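Local coordinates for protein cyclopropane mycolic acid synthase 3 (PDB 1L1E) that probably converts a double bond at the proximal position of an alpha mycolic acid into a cyclopropane ring, with S-adenosyl-L-methionine as methylene donor, at residues 18-21 against 22-25; 247-250 against 251-255; 271-275 against 276-280; 190-193 against 194-198. All blocks are in the same frame, centred on the assembly; numbering follows the deposited sequence.

Contact 1. Residues 18-21 against 22-25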
loop_
_atom_site.group_PDB
_atom_site.type_symbol
_atom_site.label_atom_id
_atom_site.label_comp_id
_atom_site.label_asym_id
_atom_site.label_seq_id
_atom_site.Cartn_x
_atom_site.Cartn_y
_atom_site.Cartn_z
ATOM N N LEU A 18 -6.517 -1.554 15.891
ATOM C CA LEU A 18 -7.904 -1.209 15.613
ATOM C C LEU A 18 -8.675 -2.415 15.071
ATOM O O LEU A 18 -8.223 -3.086 14.143
ATOM C CB LEU A 18 -7.958 -0.043 14.624
ATOM C CG LEU A 18 -9.319 0.605 14.378
ATOM C CD1 LEU A 18 -10.014 0.880 15.707
ATOM C CD2 LEU A 18 -9.125 1.890 13.587
ATOM N N SER A 19 -9.831 -2.694 15.674
ATOM C CA SER A 19 -10.694 -3.816 15.287
ATOM C C SER A 19 -11.013 -3.861 13.791
ATOM O O SER A 19 -11.268 -2.833 13.169
ATOM C CB SER A 19 -12.001 -3.753 16.086
ATOM O OG SER A 19 -12.985 -4.635 15.555
ATOM N N ASP A 20 -11.027 -5.059 13.218
ATOM C CA ASP A 20 -11.297 -5.195 11.791
ATOM C C ASP A 20 -12.723 -4.840 11.421
ATOM O O ASP A 20 -13.000 -4.469 10.285
ATOM C CB ASP A 20 -11.002 -6.613 11.304
ATOM C CG ASP A 20 -11.118 -6.739 9.795
ATOM O OD1 ASP A 20 -10.574 -5.864 9.088
ATOM O OD2 ASP A 20 -11.739 -7.710 9.314
ATOM N N ASP A 21 -13.634 -4.967 12.375
ATOM C CA ASP A 21 -15.019 -4.647 12.097
ATOM C C ASP A 21 -15.130 -3.137 11.906
ATOM O O ASP A 21 -16.122 -2.640 11.375
ATOM C CB ASP A 21 -15.908 -5.126 13.240
ATOM C CG ASP A 21 -17.120 -5.907 12.748
ATOM O OD1 ASP A 21 -16.933 -6.848 11.933
ATOM O OD2 ASP A 21 -18.252 -5.581 13.178
ATOM N N PHE A 22 -14.096 -2.416 12.338
ATOM C CA PHE A 22 -14.061 -0.971 12.181
ATOM C C PHE A 22 -13.672 -0.687 10.735
ATOM O O PHE A 22 -14.318 0.111 10.053
ATOM C CB PHE A 22 -13.030 -0.338 13.114
ATOM C CG PHE A 22 -13.052 1.164 13.097
ATOM C CD1 PHE A 22 -14.042 1.866 13.790
ATOM C CD2 PHE A 22 -12.121 1.877 12.358
ATOM C CE1 PHE A 22 -14.101 3.250 13.742
ATOM C CE2 PHE A 22 -12.169 3.269 12.300
ATOM C CZ PHE A 22 -13.164 3.956 12.996
ATOM N N PHE A 23 -12.613 -1.346 10.270
ATOM C CA PHE A 23 -12.159 -1.157 8.896
ATOM C C PHE A 23 -13.222 -1.571 7.893
ATOM O O PHE A 23 -13.411 -0.921 6.863
ATOM C CB PHE A 23 -10.887 -1.953 8.620
ATOM C CG PHE A 23 -9.673 -1.414 9.314
ATOM C CD1 PHE A 23 -9.164 -2.045 10.446
ATOM C CD2 PHE A 23 -9.041 -0.266 8.840
ATOM C CE1 PHE A 23 -8.050 -1.543 11.091
ATOM C CE2 PHE A 23 -7.918 0.247 9.486
ATOM C CZ PHE A 23 -7.424 -0.396 10.615
ATOM N N ARG A 24 -13.931 -2.651 8.186
ATOM C CA ARG A 24 -14.960 -3.107 7.265
ATOM C C ARG A 24 -16.074 -2.072 7.080
ATOM O O ARG A 24 -16.909 -2.200 6.176
ATOM C CB ARG A 24 -15.528 -4.446 7.735
ATOM C CG ARG A 24 -14.573 -5.611 7.540
ATOM C CD ARG A 24 -15.257 -6.933 7.866
ATOM N NE ARG A 24 -16.415 -7.146 6.997
ATOM C CZ ARG A 24 -17.360 -8.056 7.212
ATOM N NH1 ARG A 24 -17.293 -8.850 8.273
ATOM N NH2 ARG A 24 -18.376 -8.171 6.364
ATOM N N LEU A 25 -16.078 -1.038 7.921
ATOM C CA LEU A 25 -17.084 0.011 7.810
ATOM C C LEU A 25 -16.793 1.004 6.685
ATOM O O LEU A 25 -17.675 1.777 6.303
ATOM C CB LEU A 25 -17.240 0.769 9.136
ATOM C CG LEU A 25 -17.901 -0.022 10.275
ATOM C CD1 LEU A 25 -18.003 0.863 11.508
ATOM C CD2 LEU A 25 -19.283 -0.513 9.842
#
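S19 and D20 hand their carbonyls forward to F22 and R24 as the chain winds into the short helix 20-23, a single turn opened by an N-cap. F22 N bonds to S19 O at 3.0 Å, and R24 N bonds to D20 O at 2.9 Å. The cap itself is S19, whose OG accepts from D21 N at 3.3 Å. Its hydroxyl is swung opposite the backbone N (chi1 167°), which carries it to the D21 amide in the first turn. Ahead of the cap, L18 reaches forward to two phenyl rings that leave the turn in different directions. Its CG lies 3.7 Å from F22 CD2; the CD2 methyl of L18 is modelled nearer still to that ring carbon, shorter than ordinary carbon packing, so its exact spacing is doubtful. L18 CB meets F23 CE1 at 3.8 Å. L18 O also lies at the edge of the F23 ring, close to its plane, 3.4 Å from CE1. F22 goes on to A250, Q254 and V258, and F23 meets the ring of W75, a residue that by similarity binds S-adenosyl-L-methionine. The turn thus joins the cofactor side of the protein to the helices 247-253 and 256-274. On the polar side, D20 OD2 is held by Q31 NE2 and crosses the stem of R24, 3.9 Å from both CG and CD. D21 and R24 attract only loosely: D21 OD1 is 4.2 Å from R24 NH1, well out of the guanidinium plane, with no N-H aimed at it.

Contact 2. Residues 247-250 against 251-255; sequences KDQA and IAIQS
I251 lies alongside K247 one turn earlier in the helix 247-253, both side chains pointing the same way. Followed outward, I251 CB sits 3.7 Å from K247 O, the carbonyl that also accepts the I251 amide, and CG1 stays equally near that oxygen. With chi1 at -73°, CG1 stands beside the backbone N of its own residue, and this turns the longer branch along the helix surface, so that its tip, CD1, reaches the lysine chain and rests 3.8 Å from K247 CE and 4.1 Å from K247 CG. The lysine is fully extended, and it is its methylene groups that flank the isoleucine. Both residues also touch Y259 of helix 256-274, as does the small, buried A250 between them. On another flank Q249 bends at its second torsion (chi2 60°) and brings its amide beside I253; the modelled approach is too close for the exact spacing to be trusted. I253 CG1 also lies 3.3 Å from Q249 O. Backbone bonds run regularly beneath: I251 N to K247 O at 2.9 Å, A252 N to D248 O, I253 N to Q249 O, and finally Q254 N to A250 O at 3.0 Å. Q254 then leaves helical geometry, and its side chain packs on L18, S19 and F22. Immediately afterwards S255 OG accepts from V258 N and caps the next helix. The arrangement is a short surface helix followed, one residue on, by the serine N-cap of the long helix 256-274.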
loop_
_atom_site.group_PDB
_atom_site.type_symbol
_atom_site.label_atom_id
_atom_site.label_comp_id
_atom_site.label_asym_id
_atom_site.label_seq_id
_atom_site.Cartn_x
_atom_site.Cartn_y
_atom_site.Cartn_z
ATOM N N LYS A 247 -21.430 6.037 10.700
ATOM C CA LYS A 247 -21.013 6.705 11.928
ATOM C C LYS A 247 -21.448 6.014 13.218
ATOM O O LYS A 247 -20.607 5.597 14.017
ATOM C CB LYS A 247 -21.524 8.149 11.937
ATOM C CG LYS A 247 -21.252 8.873 13.234
ATOM C CD LYS A 247 -21.795 10.283 13.209
ATOM C CE LYS A 247 -21.587 10.966 14.547
ATOM N NZ LYS A 247 -22.115 12.359 14.545
ATOM N N ASP A 248 -22.757 5.900 13.424
ATOM C CA ASP A 248 -23.276 5.274 14.642
ATOM C C ASP A 248 -22.603 3.936 14.966
ATOM O O ASP A 248 -22.150 3.717 16.089
ATOM C CB ASP A 248 -24.798 5.082 14.552
ATOM C CG ASP A 248 -25.561 6.404 14.581
ATOM O OD1 ASP A 248 -25.018 7.409 15.095
ATOM O OD2 ASP A 248 -26.716 6.433 14.099
ATOM N N GLN A 249 -22.525 3.047 13.984
ATOM C CA GLN A 249 -21.899 1.752 14.210
ATOM C C GLN A 249 -20.409 1.895 14.530
ATOM O O GLN A 249 -19.869 1.154 15.352
ATOM C CB GLN A 249 -22.085 0.864 12.982
ATOM C CG GLN A 249 -21.574 -0.560 13.150
ATOM C CD GLN A 249 -22.270 -1.295 14.273
ATOM O OE1 GLN A 249 -23.500 -1.337 14.334
ATOM N NE2 GLN A 249 -21.487 -1.886 15.167
ATOM N N ALA A 250 -19.742 2.847 13.886
ATOM C CA ALA A 250 -18.318 3.058 14.121
ATOM C C ALA A 250 -18.069 3.504 15.560
ATOM O O ALA A 250 -17.142 3.033 16.221
ATOM C CB ALA A 250 -17.773 4.099 13.152
ATOM N N ILE A 251 -18.900 4.421 16.035
ATOM C CA ILE A 251 -18.780 4.935 17.391
ATOM C C ILE A 251 -19.144 3.876 18.431
ATOM O O ILE A 251 -18.585 3.857 19.531
ATOM C CB ILE A 251 -19.684 6.180 17.584
ATOM C CG1 ILE A 251 -19.067 7.377 16.856
ATOM C CG2 ILE A 251 -19.869 6.483 19.059
ATOM C CD1 ILE A 251 -19.817 8.676 17.060
ATOM N N ALA A 252 -20.071 2.990 18.076
ATOM C CA ALA A 252 -20.505 1.939 18.986
ATOM C C ALA A 252 -19.432 0.875 19.215
ATOM O O ALA A 252 -19.264 0.383 20.328
ATOM C CB ALA A 252 -21.775 1.289 18.457
ATOM N N ILE A 253 -18.708 0.534 18.154
ATOM C CA ILE A 253 -17.663 -0.477 18.200
ATOM C C ILE A 253 -16.345 0.059 18.759
ATOM O O ILE A 253 -15.588 -0.676 19.392
ATOM C CB ILE A 253 -17.433 -1.062 16.790
ATOM C CG1 ILE A 253 -18.707 -1.768 16.319
ATOM C CG2 ILE A 253 -16.245 -2.012 16.792
ATOM C CD1 ILE A 253 -18.618 -2.308 14.912
ATOM N N GLN A 254 -16.068 1.334 18.511
ATOM C CA GLN A 254 -14.853 1.970 19.015
ATOM C C GLN A 254 -15.199 3.205 19.856
ATOM O O GLN A 254 -15.457 3.094 21.057
ATOM C CB GLN A 254 -13.941 2.368 17.851
ATOM C CG GLN A 254 -13.284 1.201 17.136
ATOM C CD GLN A 254 -12.368 0.390 18.038
ATOM O OE1 GLN A 254 -11.585 0.947 18.805
ATOM N NE2 GLN A 254 -12.453 -0.931 17.938
ATOM N N SER A 255 -15.217 4.378 19.226
ATOM C CA SER A 255 -15.546 5.617 19.933
ATOM C C SER A 255 -15.568 6.816 19.000
ATOM O O SER A 255 -15.106 6.744 17.859
ATOM C CB SER A 255 -14.529 5.896 21.043
ATOM O OG SER A 255 -13.305 6.364 20.499
#

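Contact 3. Residues 271-275 against 276-280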
loop_
_atom_site.group_PDB
_atom_site.type_symbol
_atom_site.label_atom_id
_atom_site.label_comp_id
_atom_site.label_asym_id
_atom_site.label_seq_id
_atom_site.Cartn_x
_atom_site.Cartn_y
_atom_site.Cartn_z
ATOM N N LYS A 271 -7.704 16.318 0.521
ATOM C CA LYS A 271 -7.393 17.695 0.113
ATOM C C LYS A 271 -5.930 17.859 -0.290
ATOM O O LYS A 271 -5.616 18.560 -1.251
ATOM C CB LYS A 271 -7.658 18.679 1.257
ATOM C CG LYS A 271 -9.105 19.066 1.498
ATOM C CD LYS A 271 -9.167 20.102 2.623
ATOM C CE LYS A 271 -10.545 20.720 2.793
ATOM N NZ LYS A 271 -10.512 21.789 3.836
ATOM N N LEU A 272 -5.038 17.216 0.462
ATOM C CA LEU A 272 -3.609 17.316 0.206
ATOM C C LEU A 272 -3.161 16.746 -1.127
ATOM O O LEU A 272 -2.410 17.393 -1.854
ATOM C CB LEU A 272 -2.821 16.655 1.337
ATOM C CG LEU A 272 -3.024 17.214 2.753
ATOM C CD1 LEU A 272 -1.894 16.713 3.625
ATOM C CD2 LEU A 272 -3.043 18.746 2.751
ATOM N N PHE A 273 -3.602 15.534 -1.451
ATOM C CA PHE A 273 -3.218 14.927 -2.718
ATOM C C PHE A 273 -3.887 15.652 -3.877
ATOM O O PHE A 273 -3.333 15.744 -4.965
ATOM C CB PHE A 273 -3.588 13.440 -2.738
ATOM C CG PHE A 273 -2.746 12.592 -1.813
ATOM C CD1 PHE A 273 -3.020 12.538 -0.449
ATOM C CD2 PHE A 273 -1.674 11.862 -2.307
ATOM C CE1 PHE A 273 -2.238 11.770 0.408
ATOM C CE2 PHE A 273 -0.885 11.094 -1.463
ATOM C CZ PHE A 273 -1.167 11.046 -0.100
ATOM N N ARG A 274 -5.081 16.175 -3.630
ATOM C CA ARG A 274 -5.829 16.897 -4.652
ATOM C C ARG A 274 -5.143 18.232 -4.962
ATOM O O ARG A 274 -5.115 18.675 -6.113
ATOM C CB ARG A 274 -7.267 17.110 -4.166
ATOM C CG ARG A 274 -8.202 17.782 -5.156
ATOM C CD ARG A 274 -9.653 17.477 -4.790
ATOM N NE ARG A 274 -10.072 16.179 -5.315
ATOM C CZ ARG A 274 -10.810 15.293 -4.651
ATOM N NH1 ARG A 274 -11.224 15.555 -3.415
ATOM N NH2 ARG A 274 -11.126 14.139 -5.226
ATOM N N GLN A 275 -4.573 18.859 -3.937
ATOM C CA GLN A 275 -3.882 20.130 -4.113
ATOM C C GLN A 275 -2.409 19.931 -4.455
ATOM O O GLN A 275 -1.670 20.901 -4.603
ATOM C CB GLN A 275 -4.000 20.981 -2.849
ATOM C CG GLN A 275 -5.427 21.359 -2.501
ATOM C CD GLN A 275 -5.544 21.972 -1.126
ATOM O OE1 GLN A 275 -5.056 23.074 -0.878
ATOM N NE2 GLN A 275 -6.188 21.258 -0.219
ATOM N N GLY A 276 -1.986 18.674 -4.554
ATOM C CA GLY A 276 -0.609 18.370 -4.915
ATOM C C GLY A 276 0.462 18.407 -3.841
ATOM O O GLY A 276 1.645 18.427 -4.172
ATOM N N TYR A 277 0.069 18.419 -2.570
ATOM C CA TYR A 277 1.038 18.445 -1.469
ATOM C C TYR A 277 1.734 17.102 -1.275
ATOM O O TYR A 277 2.826 17.028 -0.699
ATOM C CB TYR A 277 0.355 18.842 -0.161
ATOM C CG TYR A 277 -0.019 20.300 -0.110
ATOM C CD1 TYR A 277 -1.200 20.760 -0.682
ATOM C CD2 TYR A 277 0.838 21.229 0.471
ATOM C CE1 TYR A 277 -1.523 22.118 -0.675
ATOM C CE2 TYR A 277 0.530 22.580 0.477
ATOM C CZ TYR A 277 -0.648 23.021 -0.092
ATOM O OH TYR A 277 -0.945 24.365 -0.061
ATOM N N THR A 278 1.088 16.042 -1.745
ATOM C CA THR A 278 1.642 14.700 -1.641
ATOM C C THR A 278 1.264 13.917 -2.899
ATOM O O THR A 278 0.378 14.327 -3.641
ATOM C CB THR A 278 1.118 13.981 -0.372
ATOM O OG1 THR A 278 -0.309 13.878 -0.422
ATOM C CG2 THR A 278 1.502 14.767 0.868
ATOM N N ASP A 279 1.940 12.800 -3.142
ATOM C CA ASP A 279 1.666 11.989 -4.328
ATOM C C ASP A 279 1.774 10.503 -3.969
ATOM O O ASP A 279 2.167 10.147 -2.852
ATOM C CB ASP A 279 2.689 12.326 -5.427
ATOM C CG ASP A 279 2.154 12.095 -6.841
ATOM O OD1 ASP A 279 1.505 11.063 -7.097
ATOM O OD2 ASP A 279 2.406 12.951 -7.714
ATOM N N VAL A 280 1.402 9.645 -4.914
ATOM C CA VAL A 280 1.495 8.194 -4.732
ATOM C C VAL A 280 2.092 7.663 -6.030
ATOM O O VAL A 280 1.532 7.868 -7.110
ATOM C CB VAL A 280 0.123 7.539 -4.499
ATOM C CG1 VAL A 280 0.255 6.017 -4.560
ATOM C CG2 VAL A 280 -0.420 7.943 -3.141
#
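T278 OG1 lies over one face of the F273 ring, modelled 3.0 Å from CE1 and CZ, a spacing too short to be trusted. Its CB stands behind the oxygen, 3.8 Å from the ring centroid. D279 O comes to the ring edge near its plane, 3.5 Å from F273 CE2, and V280 CG2 packs obliquely on the same carbon at 3.6 Å. Y232 adds an edge-to-face partner. The Y277 ring has L272 O and Q275 CB at its edge, the latter 3.5 Å from CE1, and pairs with K180 in a cation-pi contact. Between the two rings the chain ends helix 256-274 with a Schellman motif. Y277 N bonds to L272 O at 2.8 Å, while G276 N makes a weak bond to F273 O at 3.3 Å. G276 takes the positive phi (82°) of a glycine in this motif. Past this reversal the backbone extends into strand 279-286, and V280 N bonds to D279 OD1. R274 NH1 makes a salt bridge to D237 OD2. The chi1 of T278 (60°) sets OG1, rather than the methyl, above the phenyl face. That hydroxyl is buried with no polar partner in the model, but the placement of the side chain, and hence its role, remains uncertain.

Contact 4. Residues 190-193 against 194-198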
loop_
_atom_site.group_PDB
_atom_site.type_symbol
_atom_site.label_atom_id
_atom_site.label_comp_id
_atom_site.label_asym_id
_atom_site.label_seq_id
_atom_site.Cartn_x
_atom_site.Cartn_y
_atom_site.Cartn_z
ATOM N N HIS A 190 1.316 20.884 10.808
ATOM C CA HIS A 190 0.604 20.323 11.966
ATOM C C HIS A 190 -0.106 19.026 11.578
ATOM O O HIS A 190 -0.014 18.010 12.283
ATOM C CB HIS A 190 -0.427 21.313 12.506
ATOM C CG HIS A 190 -0.586 21.207 14.024
ATOM N ND1 HIS A 190 -1.536 21.946 14.722
ATOM C CD2 HIS A 190 0.073 20.462 14.951
ATOM C CE1 HIS A 190 -1.431 21.641 16.005
ATOM N NE2 HIS A 190 -0.476 20.759 16.158
ATOM N N PHE A 191 -0.817 19.070 10.456
ATOM C CA PHE A 191 -1.542 17.907 9.961
ATOM C C PHE A 191 -0.561 16.766 9.691
ATOM O O PHE A 191 -0.827 15.611 10.020
ATOM C CB PHE A 191 -2.286 18.273 8.677
ATOM C CG PHE A 191 -3.146 17.169 8.137
ATOM C CD1 PHE A 191 -4.321 16.807 8.786
ATOM C CD2 PHE A 191 -2.777 16.485 6.982
ATOM C CE1 PHE A 191 -5.123 15.776 8.288
ATOM C CE2 PHE A 191 -3.570 15.455 6.479
ATOM C CZ PHE A 191 -4.745 15.102 7.134
ATOM N N THR A 192 0.578 17.100 9.092
ATOM C CA THR A 192 1.591 16.103 8.781
ATOM C C THR A 192 2.034 15.386 10.057
ATOM O O THR A 192 2.155 14.164 10.081
ATOM C CB THR A 192 2.812 16.748 8.106
ATOM O OG1 THR A 192 2.390 17.450 6.930
ATOM C CG2 THR A 192 3.820 15.685 7.705
ATOM N N LYS A 193 2.272 16.148 11.119
ATOM C CA LYS A 193 2.680 15.544 12.380
ATOM C C LYS A 193 1.588 14.568 12.803
ATOM O O LYS A 193 1.861 13.462 13.266
ATOM C CB LYS A 193 2.856 16.613 13.458
ATOM C CG LYS A 193 3.183 16.038 14.822
ATOM C CD LYS A 193 3.368 17.130 15.851
ATOM C CE LYS A 193 3.784 16.546 17.187
ATOM N NZ LYS A 193 3.993 17.608 18.196
ATOM N N PHE A 194 0.345 15.005 12.636
ATOM C CA PHE A 194 -0.823 14.200 12.966
ATOM C C PHE A 194 -0.797 12.890 12.174
ATOM O O PHE A 194 -1.043 11.816 12.725
ATOM C CB PHE A 194 -2.092 14.985 12.624
ATOM C CG PHE A 194 -3.349 14.170 12.675
ATOM C CD1 PHE A 194 -3.992 13.929 13.885
ATOM C CD2 PHE A 194 -3.902 13.648 11.506
ATOM C CE1 PHE A 194 -5.169 13.183 13.931
ATOM C CE2 PHE A 194 -5.077 12.900 11.541
ATOM C CZ PHE A 194 -5.711 12.668 12.757
ATOM N N ILE A 195 -0.495 12.986 10.882
ATOM C CA ILE A 195 -0.455 11.810 10.025
ATOM C C ILE A 195 0.671 10.855 10.393
ATOM O O ILE A 195 0.478 9.638 10.421
ATOM C CB ILE A 195 -0.315 12.197 8.535
ATOM C CG1 ILE A 195 -1.564 12.955 8.073
ATOM C CG2 ILE A 195 -0.111 10.951 7.689
ATOM C CD1 ILE A 195 -2.870 12.224 8.329
ATOM N N LEU A 196 1.847 11.403 10.673
ATOM C CA LEU A 196 2.983 10.572 11.034
ATOM C C LEU A 196 2.835 9.964 12.415
ATOM O O LEU A 196 3.395 8.904 12.685
ATOM C CB LEU A 196 4.286 11.371 10.962
ATOM C CG LEU A 196 4.900 11.489 9.566
ATOM C CD1 LEU A 196 6.152 12.352 9.617
ATOM C CD2 LEU A 196 5.232 10.093 9.040
ATOM N N ALA A 197 2.080 10.622 13.291
ATOM C CA ALA A 197 1.902 10.106 14.642
ATOM C C ALA A 197 0.769 9.089 14.742
ATOM O O ALA A 197 0.943 8.012 15.309
ATOM C CB ALA A 197 1.661 11.254 15.614
ATOM N N GLU A 198 -0.383 9.426 14.176
ATOM C CA GLU A 198 -1.540 8.546 14.234
ATOM C C GLU A 198 -1.636 7.503 13.118
ATOM O O GLU A 198 -1.900 6.329 13.383
ATOM C CB GLU A 198 -2.819 9.384 14.237
ATOM C CG GLU A 198 -2.846 10.487 15.283
ATOM C CD GLU A 198 -2.568 9.970 16.680
ATOM O OE1 GLU A 198 -3.108 8.902 17.030
ATOM O OE2 GLU A 198 -1.818 10.632 17.430
#
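F191 and I195 form the firm part of this helical turn, with F194 at its border. I195 CG1 stands over one face of the F191 ring, 4.0 Å from the centroid, and its CD1 reaches F191 CZ at 3.6 Å. The ring gets there because a trans first torsion (chi1 -176°) lays the phenyl forward along the helix over the next turn. I195 CG1 also rests 3.4 Å from F191 O, the acceptor of its own amide. The two phenylalanines meet more slightly: their planes differ by 27°, but they are slid apart, with centroids 5.8 Å from each other and F191 CE1 touching F194 CD2 at 4.0 Å. The other side of the helix is more open. K193, fully extended, H190 and A197 are exposed, and A197 gives little more than a CB against K193 O. T192 and L196 barely meet through their methyls; T192 OG1 turns back to L188 O. What unites both sides is the backbone, where F194, I195, L196 and A197 donate to H190, F191, T192 and K193 in turn, the L196 N to T192 O bond measuring 2.8 Å. The turn widens to pi type at 195-198. The packed face of helix 189-199 looks toward helix 256-274: F191 touches C269 and L272, I195 touches Y265 and C269, the presumed active-site residue. F194 makes a cation-pi contact with K264 and E198 a salt bridge with R261, so the same long helix is met along several turns.

The four contacts fall into two touching pairs. Contacts 1 and 2 meet where Q254 covers the N-terminal turn (L18 CD1 to Q254 CD 3.3 Å) and where L25 CD1 lies 3.4 Å from A250 CA. Contacts 3 and 4, centres 15 Å apart, join through L272 CD1 and F191 CD2 at 3.5 Å. Helix 256-274 connects the pairs, starting after contact 2 and ending in contact 3. The likely active-site C269 is close to both contacts 3 and 4, the F273 and I195 side chains each about 4 Å from its own. The V280 side chain is about 4 Å from a bound carbonate, probably from the crystallisation liquor, and that of F23 about 8 Å from S-adenosyl-L-homocysteine.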